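Local structure of uncharacterized protein VP1736 (Vibrio parahaemolyticus, 3LXQ) at residues Phe192-Gly195 / Gln200-Glu203. The protein is of unknown function but carries a sulfatase-family domain of the alkaline phosphatase superfamily, with an alpha/beta core built on a mixed central sheet. Numbering follows the deposited sequence.
Sequences FFFG and QIVE
I201 reaches from strand 200-202 toward helix 189-195 and meets F194 by a CH-pi contact. Its terminal methyl CD1 sits over one face of the ring, 4.0 Å from the F194 ring centroid and 26° off the ring normal, displaced toward the rim formed by CD1 and CE1. The methylene behind it follows: I201 CG1 comes within 3.7 Å of F194 CE1, on the same face side as the methyl but out beyond the rim at CE1. F194 reaches the strand through an off-staggered chi1 of -98°, which swings the ring over to I201 although the F194 CB leaves the backbone without facing the strand. At the ring's edge, near its plane, the carbonyl carbon C of Q200 makes a loose approach, 4.4 Å from F194 CE1.

A second apolar touch lies deeper, where F193 CB is 4.0 Å from I201 CD1, so a single methyl bridges two consecutive helix residues. The F193 ring itself turns to F198 and, edge-to-face, to F178 of strand 175-180, which I201 also touches.

No hydrogen bond joins the two segments; the strand is held instead by backbone bonds from Q200 and V202 to strand 175-180, its parallel neighbour. Strand 175-180, helix 189-195 and strand 200-202 thus form a beta-alpha-beta crossover, with I201 packing the C-terminal part of the helix against the mixed central sheet of this alkaline phosphatase-like fold.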
# COMPACT_ATOMS: atom_id res chain seq x y z
N PHE A 192 -12.29 -3.02 -11.65
CA PHE A 192 -10.91 -2.59 -11.83
C PHE A 192 -9.93 -3.76 -11.86
O PHE A 192 -8.98 -3.74 -12.63
CB PHE A 192 -10.50 -1.62 -10.73
CG PHE A 192 -9.08 -1.13 -10.85
CD1 PHE A 192 -8.74 -0.14 -11.77
CD2 PHE A 192 -8.08 -1.65 -10.03
CE1 PHE A 192 -7.44 0.34 -11.86
CE2 PHE A 192 -6.77 -1.16 -10.12
CZ PHE A 192 -6.45 -0.17 -11.04
N PHE A 193 -10.15 -4.77 -11.02
CA PHE A 193 -9.20 -5.87 -10.92
C PHE A 193 -9.29 -6.75 -12.16
O PHE A 193 -8.27 -7.08 -12.76
CB PHE A 193 -9.39 -6.69 -9.63
CG PHE A 193 -8.98 -5.98 -8.35
CD1 PHE A 193 -7.98 -5.00 -8.35
CD2 PHE A 193 -9.55 -6.34 -7.14
CE1 PHE A 193 -7.60 -4.36 -7.16
CE2 PHE A 193 -9.18 -5.72 -5.96
CZ PHE A 193 -8.19 -4.73 -5.97
N PHE A 194 -10.52 -7.09 -12.56
CA PHE A 194 -10.80 -7.90 -13.76
C PHE A 194 -10.34 -7.23 -15.05
O PHE A 194 -9.87 -7.91 -15.97
CB PHE A 194 -12.29 -8.25 -13.87
CG PHE A 194 -12.65 -9.62 -13.36
CD1 PHE A 194 -11.69 -10.44 -12.75
CD2 PHE A 194 -13.96 -10.09 -13.46
CE1 PHE A 194 -12.02 -11.70 -12.27
CE2 PHE A 194 -14.31 -11.36 -12.99
CZ PHE A 194 -13.34 -12.17 -12.39
N GLY A 195 -10.52 -5.92 -15.14
CA GLY A 195 -10.06 -5.15 -16.29
C GLY A 195 -8.55 -4.98 -16.34
O GLY A 195 -8.00 -4.60 -17.39
N GLN A 200 -8.53 -14.66 -11.19
CA GLN A 200 -9.56 -15.18 -10.31
C GLN A 200 -9.92 -14.11 -9.27
O GLN A 200 -9.05 -13.36 -8.82
CB GLN A 200 -9.02 -16.43 -9.61
CG GLN A 200 -9.79 -16.90 -8.39
CD GLN A 200 -9.10 -18.03 -7.66
OE1 GLN A 200 -9.71 -19.05 -7.34
NE2 GLN A 200 -7.80 -17.87 -7.39
N ILE A 201 -11.20 -14.02 -8.93
CA ILE A 201 -11.63 -13.25 -7.77
C ILE A 201 -12.43 -14.15 -6.85
O ILE A 201 -13.43 -14.77 -7.26
CB ILE A 201 -12.41 -11.96 -8.13
CG1 ILE A 201 -11.44 -10.92 -8.72
CG2 ILE A 201 -13.09 -11.37 -6.89
CD1 ILE A 201 -12.10 -9.64 -9.18
N VAL A 202 -11.96 -14.23 -5.62
CA VAL A 202 -12.58 -15.00 -4.57
C VAL A 202 -13.28 -14.00 -3.67
O VAL A 202 -12.65 -13.08 -3.14
CB VAL A 202 -11.51 -15.80 -3.77
CG1 VAL A 202 -12.15 -16.67 -2.70
CG2 VAL A 202 -10.65 -16.64 -4.72
N GLU A 203 -14.59 -14.14 -3.52
CA GLU A 203 -15.36 -13.22 -2.69
C GLU A 203 -16.41 -13.95 -1.85
O GLU A 203 -16.40 -15.18 -1.79
CB GLU A 203 -15.98 -12.13 -3.56
CG GLU A 203 -17.07 -12.60 -4.49
CD GLU A 203 -17.59 -11.49 -5.36
OE1 GLU A 203 -18.19 -10.53 -4.80
OE2 GLU A 203 -17.40 -11.56 -6.59